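Local coordinates for protein N-acylethanolamine-hydrolyzing acid amidase subunit beta (Caenorhabditis elegans, PDB 6DY3) that probably hydrolyses bioactive fatty acid amides such as N-palmitoylethanolamine to ethanolamine and free fatty acids, as one subunit of a heterodimer formed by autocatalytic cleavage, at residues B[57-62]-B[215-220]; B[63-68]-B[125-130]; B[104-109]-B[133-138]. All coordinates share one frame; numbering follows the deposited sequence.

Contact 1 of 3, residues B[57-62]-B[215-220]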
ATOM      1  N   THR B  57      -0.963  -1.690  -2.045  1.00 36.27           N
ATOM      2  CA  THR B  57      -0.180  -2.876  -2.380  1.00 38.35           C
ATOM      3  C   THR B  57      -0.902  -3.538  -3.543  1.00 37.26           C
ATOM      4  O   THR B  57      -2.003  -4.067  -3.361  1.00 39.18           O
ATOM      5  CB  THR B  57      -0.067  -3.839  -1.195  1.00 43.27           C
ATOM      6  OG1 THR B  57       0.395  -3.139  -0.034  1.00 44.52           O
ATOM      7  CG2 THR B  57       0.884  -4.992  -1.521  1.00 43.04           C
ATOM      8  N   GLY B  58      -0.303  -3.498  -4.733  1.00 32.28           N
ATOM      9  CA  GLY B  58      -1.007  -3.923  -5.926  1.00 32.59           C
ATOM     10  C   GLY B  58      -0.080  -4.428  -7.006  1.00 35.31           C
ATOM     11  O   GLY B  58       1.147  -4.360  -6.895  1.00 32.89           O
ATOM     12  N   GLN B  59      -0.698  -4.927  -8.077  1.00 43.55           N
ATOM     13  CA  GLN B  59       0.028  -5.611  -9.136  1.00 42.64           C
ATOM     14  C   GLN B  59      -0.689  -5.432 -10.466  1.00 41.04           C
ATOM     15  O   GLN B  59      -1.913  -5.572 -10.552  1.00 37.65           O
ATOM     16  CB  GLN B  59       0.165  -7.107  -8.827  1.00 40.11           C
ATOM     17  CG  GLN B  59       0.943  -7.887  -9.867  1.00 41.32           C
ATOM     18  CD  GLN B  59       0.895  -9.379  -9.620  1.00 42.86           C
ATOM     19  OE1 GLN B  59       1.916 -10.001  -9.332  1.00 44.47           O
ATOM     20  NE2 GLN B  59      -0.294  -9.968  -9.746  1.00 42.77           N
ATOM     21  N   ARG B  60       0.089  -5.132 -11.505  1.00 40.96           N
ATOM     22  CA  ARG B  60      -0.393  -5.207 -12.876  1.00 42.52           C
ATOM     23  C   ARG B  60       0.054  -6.559 -13.427  1.00 40.83           C
ATOM     24  O   ARG B  60       1.216  -6.699 -13.836  1.00 40.62           O
ATOM     25  CB  ARG B  60       0.180  -4.061 -13.710  1.00 44.22           C
ATOM     26  CG  ARG B  60      -0.235  -4.055 -15.167  1.00 45.96           C
ATOM     27  CD  ARG B  60      -1.532  -3.304 -15.378  1.00 48.16           C
ATOM     28  NE  ARG B  60      -1.700  -2.888 -16.769  1.00 50.11           N
ATOM     29  CZ  ARG B  60      -2.739  -2.196 -17.223  1.00 51.02           C
ATOM     30  NH1 ARG B  60      -3.714  -1.834 -16.399  1.00 52.66           N
ATOM     31  NH2 ARG B  60      -2.804  -1.864 -18.505  1.00 51.17           N
ATOM     32  N   PRO B  61      -0.809  -7.574 -13.468  1.00 41.45           N
ATOM     33  CA  PRO B  61      -0.325  -8.939 -13.711  1.00 42.49           C
ATOM     34  C   PRO B  61       0.510  -9.038 -14.980  1.00 43.79           C
ATOM     35  O   PRO B  61       0.155  -8.499 -16.029  1.00 44.64           O
ATOM     36  CB  PRO B  61      -1.614  -9.764 -13.801  1.00 43.65           C
ATOM     37  CG  PRO B  61      -2.698  -8.768 -14.057  1.00 43.64           C
ATOM     38  CD  PRO B  61      -2.276  -7.518 -13.375  1.00 41.86           C
ATOM     39  N   GLY B  62       1.651  -9.713 -14.863  1.00 44.12           N
ATOM     40  CA  GLY B  62       2.557  -9.888 -15.972  1.00 44.88           C
ATOM     41  C   GLY B  62       3.490  -8.724 -16.235  1.00 46.57           C
ATOM     42  O   GLY B  62       4.425  -8.873 -17.029  1.00 45.13           O
ATOM     43  N   MET B 215       4.620 -10.967  -4.186  1.00 33.34           N
ATOM     44  CA  MET B 215       4.160 -10.722  -5.545  1.00 33.46           C
ATOM     45  C   MET B 215       5.306 -11.005  -6.499  1.00 37.11           C
ATOM     46  O   MET B 215       6.430 -10.541  -6.280  1.00 37.46           O
ATOM     47  CB  MET B 215       3.669  -9.284  -5.717  1.00 34.13           C
ATOM     48  CG  MET B 215       2.376  -8.981  -4.982  1.00 36.43           C
ATOM     49  SD  MET B 215       1.871  -7.258  -5.166  1.00 35.37           S
ATOM     50  CE  MET B 215       3.151  -6.419  -4.235  1.00 40.38           C
ATOM     51  N   VAL B 216       5.028 -11.791  -7.532  1.00 39.15           N
ATOM     52  CA  VAL B 216       5.986 -12.044  -8.603  1.00 37.63           C
ATOM     53  C   VAL B 216       5.301 -11.680  -9.912  1.00 39.13           C
ATOM     54  O   VAL B 216       4.707 -12.552 -10.560  1.00 43.04           O
ATOM     55  CB  VAL B 216       6.461 -13.503  -8.605  1.00 38.34           C
ATOM     56  CG1 VAL B 216       7.673 -13.656  -9.515  1.00 40.16           C
ATOM     57  CG2 VAL B 216       6.769 -13.980  -7.187  1.00 36.99           C
ATOM     58  N   PRO B 217       5.331 -10.416 -10.335  1.00 39.44           N
ATOM     59  CA  PRO B 217       4.593 -10.042 -11.552  1.00 38.48           C
ATOM     60  C   PRO B 217       5.066 -10.764 -12.800  1.00 39.30           C
ATOM     61  O   PRO B 217       4.283 -10.906 -13.746  1.00 39.37           O
ATOM     62  CB  PRO B 217       4.827  -8.527 -11.649  1.00 37.56           C
ATOM     63  CG  PRO B 217       6.060  -8.275 -10.860  1.00 36.37           C
ATOM     64  CD  PRO B 217       6.048  -9.271  -9.749  1.00 35.74           C
ATOM     65  N   GLY B 218       6.309 -11.241 -12.832  1.00 39.57           N
ATOM     66  CA  GLY B 218       6.820 -11.913 -14.013  1.00 43.07           C
ATOM     67  C   GLY B 218       6.275 -13.308 -14.240  1.00 46.87           C
ATOM     68  O   GLY B 218       6.490 -13.862 -15.324  1.00 50.71           O
ATOM     69  N   LEU B 219       5.596 -13.890 -13.256  1.00 44.88           N
ATOM     70  CA  LEU B 219       5.075 -15.236 -13.410  1.00 45.05           C
ATOM     71  C   LEU B 219       4.026 -15.278 -14.523  1.00 47.38           C
ATOM     72  O   LEU B 219       3.282 -14.314 -14.727  1.00 45.89           O
ATOM     73  CB  LEU B 219       4.450 -15.719 -12.105  1.00 45.46           C
ATOM     74  CG  LEU B 219       5.386 -16.147 -10.971  1.00 41.80           C
ATOM     75  CD1 LEU B 219       4.558 -16.524  -9.754  1.00 39.91           C
ATOM     76  CD2 LEU B 219       6.295 -17.300 -11.377  1.00 40.40           C
ATOM     77  N   PRO B 220       3.931 -16.392 -15.251  1.00 55.02           N
ATOM     78  CA  PRO B 220       2.838 -16.528 -16.227  1.00 55.39           C
ATOM     79  C   PRO B 220       1.462 -16.579 -15.587  1.00 54.77           C
ATOM     80  O   PRO B 220       0.464 -16.357 -16.282  1.00 54.19           O
ATOM     81  CB  PRO B 220       3.171 -17.839 -16.947  1.00 55.93           C
ATOM     82  CG  PRO B 220       4.023 -18.596 -15.989  1.00 56.31           C
ATOM     83  CD  PRO B 220       4.816 -17.571 -15.247  1.00 56.50           C
TER
HETATM   84  O   HOH W   1       2.344 -12.151  -8.131  1.00 30.61           O
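M215 leans its thioether against T57, G58 and Q59, and this apolar packing is the inner half of the contact. CE meets the methyl CG2 of T57 at 3.8 Å, the two side chains crossing obliquely. SD comes beside the backbone carbonyl of G58, 3.5 Å from its O, and lies 4.0 Å from CB of Q59. The M215 chain is extended at chi2 (178°) and turns only at chi3 (-68°), which carries the sulfur out to strand 57-60 before the terminal methyl swings toward T57.

The polar half belongs to Q59. With CG anti to the backbone N (chi1 -178°), its side chain reaches out to P217, where OE1 stands 3.5 Å from CA. A water donates to this same OE1 and accepts from V216 N at 2.8 Å, although the length of its Q59 side is doubtful at this resolution. The amide's NE2 binds weakly to the carbonyl of S222, at the start of helix 222-226.

Backbone packing closes the outer end. The type I turn V216-L219, with L219 N bonded to V216 O, presents P217 O to G62, whose CA makes a CH...O contact at 3.0 Å.

In the layered Ntn-hydrolase fold, the contact ties strand 57-60 of one sheet to the exit of strand 209-215 in the other. T57 OG1 makes a weak hydrogen bond with R17 NH1; R17 is probably important for activity. The M215 packing thus lies at the T57 end, near R17, while farther out the water links Q59 OE1 to V216 N and the Q59 amide also holds the start of helix 222-226.

Contact 2 of 3, residues B[63-68]-B[125-130]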
ATOM      1  N   GLU B  63       3.281  -7.574 -15.597  1.00 55.49           N
ATOM      2  CA  GLU B  63       4.029  -6.367 -15.939  1.00 59.93           C
ATOM      3  C   GLU B  63       4.804  -5.811 -14.754  1.00 53.39           C
ATOM      4  O   GLU B  63       6.030  -5.682 -14.838  1.00 55.20           O
ATOM      5  CB  GLU B  63       3.074  -5.318 -16.519  1.00 64.55           C
ATOM      6  CG  GLU B  63       2.344  -5.798 -17.776  1.00 67.97           C
ATOM      7  CD  GLU B  63       3.274  -5.972 -18.980  1.00 71.44           C
ATOM      8  OE1 GLU B  63       4.454  -5.567 -18.903  1.00 71.63           O
ATOM      9  OE2 GLU B  63       2.822  -6.522 -20.009  1.00 74.93           O
ATOM     10  N   TYR B  64       4.138  -5.452 -13.660  1.00 39.82           N
ATOM     11  CA  TYR B  64       4.844  -4.894 -12.517  1.00 35.67           C
ATOM     12  C   TYR B  64       3.963  -4.974 -11.279  1.00 33.56           C
ATOM     13  O   TYR B  64       2.743  -5.147 -11.366  1.00 29.40           O
ATOM     14  CB  TYR B  64       5.252  -3.440 -12.762  1.00 34.10           C
ATOM     15  CG  TYR B  64       4.080  -2.506 -12.946  1.00 37.03           C
ATOM     16  CD1 TYR B  64       3.580  -1.772 -11.877  1.00 36.83           C
ATOM     17  CD2 TYR B  64       3.470  -2.354 -14.181  1.00 39.45           C
ATOM     18  CE1 TYR B  64       2.514  -0.914 -12.034  1.00 34.32           C
ATOM     19  CE2 TYR B  64       2.401  -1.496 -14.347  1.00 39.95           C
ATOM     20  CZ  TYR B  64       1.927  -0.780 -13.270  1.00 37.97           C
ATOM     21  OH  TYR B  64       0.863   0.073 -13.433  1.00 40.98           O
ATOM     22  N   SER B  65       4.603  -4.817 -10.124  1.00 32.73           N
ATOM     23  CA  SER B  65       3.915  -4.719  -8.849  1.00 33.76           C
ATOM     24  C   SER B  65       4.443  -3.505  -8.096  1.00 35.27           C
ATOM     25  O   SER B  65       5.557  -3.032  -8.339  1.00 31.40           O
ATOM     26  CB  SER B  65       4.086  -6.003  -8.011  1.00 33.15           C
ATOM     27  OG  SER B  65       5.449  -6.285  -7.777  1.00 34.61           O
ATOM     28  N   VAL B  66       3.623  -2.991  -7.182  1.00 37.10           N
ATOM     29  CA  VAL B  66       3.942  -1.763  -6.466  1.00 35.91           C
ATOM     30  C   VAL B  66       3.462  -1.879  -5.027  1.00 32.03           C
ATOM     31  O   VAL B  66       2.452  -2.527  -4.737  1.00 28.85           O
ATOM     32  CB  VAL B  66       3.326  -0.525  -7.151  1.00 31.75           C
ATOM     33  CG1 VAL B  66       1.827  -0.660  -7.237  1.00 28.39           C
ATOM     34  CG2 VAL B  66       3.707   0.734  -6.400  1.00 35.82           C
ATOM     35  N   SER B  67       4.224  -1.266  -4.118  1.00 31.38           N
ATOM     36  CA  SER B  67       3.819  -1.095  -2.729  1.00 33.62           C
ATOM     37  C   SER B  67       4.315   0.257  -2.229  1.00 32.49           C
ATOM     38  O   SER B  67       5.397   0.718  -2.607  1.00 33.72           O
ATOM     39  CB  SER B  67       4.362  -2.218  -1.827  1.00 31.81           C
ATOM     40  OG  SER B  67       5.766  -2.117  -1.656  1.00 30.78           O
ATOM     41  N   LEU B  68       3.527   0.886  -1.362  1.00 27.85           N
ATOM     42  CA  LEU B  68       3.852   2.204  -0.834  1.00 31.16           C
ATOM     43  C   LEU B  68       4.095   2.120   0.666  1.00 31.23           C
ATOM     44  O   LEU B  68       3.285   1.547   1.401  1.00 27.90           O
ATOM     45  CB  LEU B  68       2.734   3.207  -1.123  1.00 32.04           C
ATOM     46  CG  LEU B  68       3.023   4.633  -0.659  1.00 29.92           C
ATOM     47  CD1 LEU B  68       2.656   5.635  -1.738  1.00 26.24           C
ATOM     48  CD2 LEU B  68       2.273   4.925   0.632  1.00 31.81           C
ATOM     49  N   ILE B 125       7.873   1.359  -3.939  1.00 26.13           N
ATOM     50  CA  ILE B 125       8.713   0.237  -4.343  1.00 27.19           C
ATOM     51  C   ILE B 125       8.031  -0.444  -5.518  1.00 26.68           C
ATOM     52  O   ILE B 125       6.877  -0.874  -5.410  1.00 25.93           O
ATOM     53  CB  ILE B 125       8.941  -0.747  -3.185  1.00 27.48           C
ATOM     54  CG1 ILE B 125       9.748  -0.085  -2.061  1.00 28.64           C
ATOM     55  CG2 ILE B 125       9.644  -2.004  -3.672  1.00 26.67           C
ATOM     56  CD1 ILE B 125       8.918   0.702  -1.064  1.00 27.50           C
ATOM     57  N   VAL B 126       8.748  -0.555  -6.632  1.00 32.99           N
ATOM     58  CA  VAL B 126       8.202  -1.096  -7.868  1.00 39.29           C
ATOM     59  C   VAL B 126       9.076  -2.260  -8.314  1.00 39.55           C
ATOM     60  O   VAL B 126      10.309  -2.176  -8.274  1.00 37.91           O
ATOM     61  CB  VAL B 126       8.122  -0.018  -8.972  1.00 42.44           C
ATOM     62  CG1 VAL B 126       7.296  -0.520 -10.153  1.00 44.47           C
ATOM     63  CG2 VAL B 126       7.547   1.280  -8.421  1.00 43.22           C
ATOM     64  N   ALA B 127       8.432  -3.343  -8.744  1.00 38.99           N
ATOM     65  CA  ALA B 127       9.114  -4.536  -9.220  1.00 39.28           C
ATOM     66  C   ALA B 127       8.645  -4.864 -10.630  1.00 42.07           C
ATOM     67  O   ALA B 127       7.453  -4.764 -10.937  1.00 42.74           O
ATOM     68  CB  ALA B 127       8.854  -5.723  -8.288  1.00 34.54           C
ATOM     69  N   GLY B 128       9.583  -5.263 -11.485  1.00 44.00           N
ATOM     70  CA  GLY B 128       9.275  -5.535 -12.875  1.00 45.89           C
ATOM     71  C   GLY B 128       9.542  -6.965 -13.297  1.00 44.85           C
ATOM     72  O   GLY B 128       9.398  -7.900 -12.503  1.00 42.14           O
ATOM     73  N   ILE B 129       9.934  -7.143 -14.560  1.00 45.66           N
ATOM     74  CA  ILE B 129      10.104  -8.474 -15.135  1.00 42.02           C
ATOM     75  C   ILE B 129      11.462  -8.587 -15.819  1.00 44.70           C
ATOM     76  O   ILE B 129      12.060  -9.670 -15.853  1.00 44.32           O
ATOM     77  CB  ILE B 129       8.961  -8.787 -16.114  1.00 39.52           C
ATOM     78  CG1 ILE B 129       8.961  -7.775 -17.263  1.00 44.92           C
ATOM     79  CG2 ILE B 129       7.626  -8.793 -15.369  1.00 38.45           C
ATOM     80  CD1 ILE B 129       7.796  -7.925 -18.239  1.00 51.76           C
ATOM     81  N   LYS B 130      11.969  -7.476 -16.352  1.00 48.53           N
ATOM     82  CA  LYS B 130      13.249  -7.487 -17.046  1.00 51.53           C
ATOM     83  C   LYS B 130      14.388  -7.260 -16.050  1.00 54.30           C
ATOM     84  O   LYS B 130      14.181  -7.160 -14.838  1.00 57.50           O
ATOM     85  CB  LYS B 130      13.257  -6.444 -18.162  1.00 50.12           C
ATOM     86  CG  LYS B 130      12.349  -6.797 -19.326  1.00 51.76           C
ATOM     87  CD  LYS B 130      11.977  -5.589 -20.178  1.00 55.59           C
ATOM     88  CE  LYS B 130      13.193  -4.800 -20.628  1.00 58.56           C
ATOM     89  NZ  LYS B 130      12.809  -3.577 -21.377  1.00 60.00           N
TER
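V126, near the end of strand 122-127, packs against Y64, S65 and V66. Its CB lies 4.0 Å from the carbonyl oxygen of S65. CG1, anti to the backbone N (chi1 -169°), stays near that oxygen and comes obliquely to the Y64 ring, 4.3 Å from CD1. The other branch, CG2, meets CG2 of V66 at 4.4 Å across the non-hydrogen-bonded pair. Beyond these tips lie Y106 and F113 of helix 106-113, while L100 of helix 92-102 packs on Y64 and V66. At the far end of the ring, Y64 OH bonds the carbonyl O of Q103.

Strands 64-70 and 122-127 are neighbours in the middle of an antiparallel sheet of the alpha-beta-beta-alpha sandwich of Ntn hydrolases; their portions 64-68 and 125-127 run at 166°. The V126 face meets the helical layer; the face carrying S65, S67, I125 and A127 meets the second sheet. Two hydrogen-bonded pairs flank V66-V126. S65 and A127 exchange backbone bonds, as do S67 and I125, where I125 N reaches S67 O almost straight (177° at the hydrogen).

On the inner face, S65 OG sits beside A127 CB at 3.5 Å and S67 OG beside I125 CB at 3.8 Å. H15 bridges the two hydroxyls, its ND1 bonded to S65 OG and its NE2 to S67 OG, and S67 OG also bonds S3 OG. Both imidazole nitrogens are therefore engaged, which probably fixes the ring's orientation. L68 O accepts from R17 NH2, so this strand also helps hold a residue probably important for activity.

E63 and Y64, at the start of their strand, both face R60 of strand 57-60, a classic beta bulge. At this end I129 brings CG2 to 3.5 Å from E63 O, and its CD1 lies near E63 OE1.

Contact 3 of 3, residues B[104-109]-B[133-138]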
ATOM      1  N   ALA B 104       0.867   0.576 -18.370  1.00 56.75           N
ATOM      2  CA  ALA B 104       0.889  -0.840 -18.714  1.00 55.30           C
ATOM      3  C   ALA B 104       2.219  -1.527 -18.425  1.00 55.53           C
ATOM      4  O   ALA B 104       2.232  -2.743 -18.195  1.00 55.99           O
ATOM      5  CB  ALA B 104       0.549  -1.018 -20.194  1.00 54.25           C
ATOM      6  N   THR B 105       3.333  -0.801 -18.435  1.00 53.50           N
ATOM      7  CA  THR B 105       4.647  -1.410 -18.286  1.00 50.46           C
ATOM      8  C   THR B 105       5.364  -0.861 -17.058  1.00 46.26           C
ATOM      9  O   THR B 105       5.058   0.225 -16.557  1.00 42.86           O
ATOM     10  CB  THR B 105       5.512  -1.184 -19.535  1.00 50.06           C
ATOM     11  OG1 THR B 105       5.709   0.220 -19.744  1.00 49.09           O
ATOM     12  CG2 THR B 105       4.845  -1.787 -20.757  1.00 50.47           C
ATOM     13  N   TYR B 106       6.339  -1.640 -16.582  1.00 48.94           N
ATOM     14  CA  TYR B 106       7.160  -1.220 -15.451  1.00 45.33           C
ATOM     15  C   TYR B 106       7.744   0.164 -15.693  1.00 48.30           C
ATOM     16  O   TYR B 106       7.674   1.043 -14.826  1.00 51.16           O
ATOM     17  CB  TYR B 106       8.274  -2.243 -15.215  1.00 41.84           C
ATOM     18  CG  TYR B 106       9.377  -1.783 -14.283  1.00 43.85           C
ATOM     19  CD1 TYR B 106       9.341  -2.093 -12.926  1.00 43.04           C
ATOM     20  CD2 TYR B 106      10.459  -1.056 -14.756  1.00 44.26           C
ATOM     21  CE1 TYR B 106      10.346  -1.681 -12.071  1.00 41.41           C
ATOM     22  CE2 TYR B 106      11.471  -0.637 -13.906  1.00 41.10           C
ATOM     23  CZ  TYR B 106      11.412  -0.952 -12.566  1.00 41.30           C
ATOM     24  OH  TYR B 106      12.421  -0.540 -11.716  1.00 39.82           O
ATOM     25  N   THR B 107       8.324   0.378 -16.872  1.00 50.14           N
ATOM     26  CA  THR B 107       8.952   1.662 -17.162  1.00 53.58           C
ATOM     27  C   THR B 107       7.936   2.796 -17.126  1.00 51.91           C
ATOM     28  O   THR B 107       8.245   3.904 -16.674  1.00 47.98           O
ATOM     29  CB  THR B 107       9.648   1.608 -18.521  1.00 57.97           C
ATOM     30  OG1 THR B 107      10.521   0.474 -18.561  1.00 59.01           O
ATOM     31  CG2 THR B 107      10.458   2.877 -18.758  1.00 58.11           C
ATOM     32  N   GLU B 108       6.721   2.546 -17.620  1.00 55.72           N
ATOM     33  CA  GLU B 108       5.689   3.578 -17.585  1.00 59.18           C
ATOM     34  C   GLU B 108       5.275   3.890 -16.154  1.00 57.19           C
ATOM     35  O   GLU B 108       5.076   5.058 -15.798  1.00 55.80           O
ATOM     36  CB  GLU B 108       4.480   3.141 -18.410  1.00 62.27           C
ATOM     37  CG  GLU B 108       4.686   3.238 -19.909  1.00 67.01           C
ATOM     38  CD  GLU B 108       3.544   2.629 -20.704  1.00 69.59           C
ATOM     39  OE1 GLU B 108       3.010   1.579 -20.290  1.00 67.54           O
ATOM     40  OE2 GLU B 108       3.170   3.214 -21.740  1.00 73.57           O
ATOM     41  N   ALA B 109       5.149   2.861 -15.316  1.00 55.95           N
ATOM     42  CA  ALA B 109       4.743   3.080 -13.934  1.00 52.60           C
ATOM     43  C   ALA B 109       5.816   3.832 -13.154  1.00 49.03           C
ATOM     44  O   ALA B 109       5.498   4.723 -12.358  1.00 50.61           O
ATOM     45  CB  ALA B 109       4.429   1.742 -13.264  1.00 50.57           C
ATOM     46  N   GLU B 133      14.907  -4.438 -13.074  1.00 44.74           N
ATOM     47  CA  GLU B 133      13.615  -3.762 -12.968  1.00 43.99           C
ATOM     48  C   GLU B 133      13.104  -3.913 -11.534  1.00 43.74           C
ATOM     49  O   GLU B 133      12.168  -4.657 -11.235  1.00 42.73           O
ATOM     50  CB  GLU B 133      12.628  -4.306 -13.989  1.00 44.51           C
ATOM     51  CG  GLU B 133      12.882  -3.793 -15.399  1.00 48.73           C
ATOM     52  CD  GLU B 133      11.692  -3.969 -16.330  1.00 49.15           C
ATOM     53  OE1 GLU B 133      10.820  -4.816 -16.040  1.00 47.80           O
ATOM     54  OE2 GLU B 133      11.641  -3.274 -17.368  1.00 49.67           O
ATOM     55  N   GLY B 134      13.781  -3.206 -10.635  1.00 44.70           N
ATOM     56  CA  GLY B 134      13.379  -3.092  -9.249  1.00 41.32           C
ATOM     57  C   GLY B 134      13.922  -1.798  -8.679  1.00 39.81           C
ATOM     58  O   GLY B 134      15.132  -1.562  -8.729  1.00 42.79           O
ATOM     59  N   VAL B 135      13.051  -0.939  -8.154  1.00 35.15           N
ATOM     60  CA  VAL B 135      13.456   0.401  -7.752  1.00 34.30           C
ATOM     61  C   VAL B 135      12.719   0.813  -6.485  1.00 32.65           C
ATOM     62  O   VAL B 135      11.564   0.439  -6.260  1.00 32.56           O
ATOM     63  CB  VAL B 135      13.194   1.431  -8.873  1.00 36.96           C
ATOM     64  CG1 VAL B 135      11.692   1.568  -9.146  1.00 33.75           C
ATOM     65  CG2 VAL B 135      13.802   2.776  -8.513  1.00 40.65           C
ATOM     66  N   VAL B 136      13.406   1.587  -5.653  1.00 31.58           N
ATOM     67  CA  VAL B 136      12.783   2.326  -4.564  1.00 30.02           C
ATOM     68  C   VAL B 136      12.693   3.775  -5.006  1.00 31.84           C
ATOM     69  O   VAL B 136      13.709   4.386  -5.353  1.00 33.17           O
ATOM     70  CB  VAL B 136      13.577   2.195  -3.254  1.00 29.46           C
ATOM     71  CG1 VAL B 136      13.041   3.151  -2.204  1.00 29.00           C
ATOM     72  CG2 VAL B 136      13.512   0.770  -2.737  1.00 28.57           C
ATOM     73  N   ILE B 137      11.478   4.314  -5.033  1.00 33.53           N
ATOM     74  CA  ILE B 137      11.248   5.714  -5.375  1.00 35.47           C
ATOM     75  C   ILE B 137      11.020   6.480  -4.080  1.00 36.52           C
ATOM     76  O   ILE B 137      10.080   6.189  -3.330  1.00 36.61           O
ATOM     77  CB  ILE B 137      10.058   5.873  -6.331  1.00 34.64           C
ATOM     78  CG1 ILE B 137      10.321   5.105  -7.629  1.00 38.88           C
ATOM     79  CG2 ILE B 137       9.782   7.357  -6.600  1.00 36.09           C
ATOM     80  CD1 ILE B 137       9.135   5.044  -8.569  1.00 39.11           C
ATOM     81  N   SER B 138      11.871   7.462  -3.820  1.00 37.39           N
ATOM     82  CA  SER B 138      11.781   8.272  -2.613  1.00 39.64           C
ATOM     83  C   SER B 138      11.062   9.568  -2.958  1.00 39.56           C
ATOM     84  O   SER B 138      11.624  10.436  -3.633  1.00 40.48           O
ATOM     85  CB  SER B 138      13.169   8.557  -2.045  1.00 41.61           C
ATOM     86  OG  SER B 138      13.850   7.346  -1.788  1.00 47.88           O
TER
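Y106 and E133 stack flat upon each other. CB of E133 stands over the centre of the phenol ring, 3.7 Å from the centroid and 7° off its normal, a CH-pi contact. From there the extended glutamate chain slides back along the ring toward the CB end of Y106 while the tyrosine runs the opposite way. Its carboxylate ends above the CD2 side, CD 3.5 Å from Y106 CD2, the two planes only 21° apart. Past the ring, the tyrosine hydroxyl reaches the start of strand 134-139, where OH lies 3.4 Å from V135 CG1; G134 N is also close to OH, but its angle is too poor for a hydrogen bond. A tyrosine CG anti to the backbone N (chi1 167°) sends the ring off the first turn of helix 106-113 to the strand.

In the next shell, E133 OE1 accepts from the backbone N of both I129 and K130, which fixes the carboxylate in the turn between strands 122-127 and 134-139. V126 of the adjoining strand packs on Y106 and V135, and V110 one turn along the helix packs on V135. The helix start is held by a capping box: T105 at the N-cap accepts weakly from E108 N at 3.3 Å, and E108 OE1 in turn takes weak bonds from T105 N and OG1.

A serine in place of Y106 would probably leave the aliphatic part of E133 without its stacking partner and open a gap beside V135. Contact 3 thus joins helix layer to sheet largely by dispersion: the acid's charge is likely satisfied by turn amides, leaving its methylenes and the flat carboxylate to lie over the ring.

All three contacts involve the same antiparallel sheet, whose order 57-60, 64-70, 122-127, 134-139 runs from contact 1 through contact 2 to contact 3. Their centres lie about 7 Å apart between contacts 1 and 2, 6 Å between 2 and 3, and 13 Å between 1 and 3. Backbone bonds stitch the series: G58 O takes V66 N, and V126 N reaches V135 O. Contact 1 spans the longest sequence interval and encloses the other two, whose segments alternate along the chain. Contact 2 forms the sheet's middle, contact 1 joins it to the second sheet, and contact 3 fastens helix 106-113 on its other face, so the series links the layers of the Ntn-hydrolase sandwich.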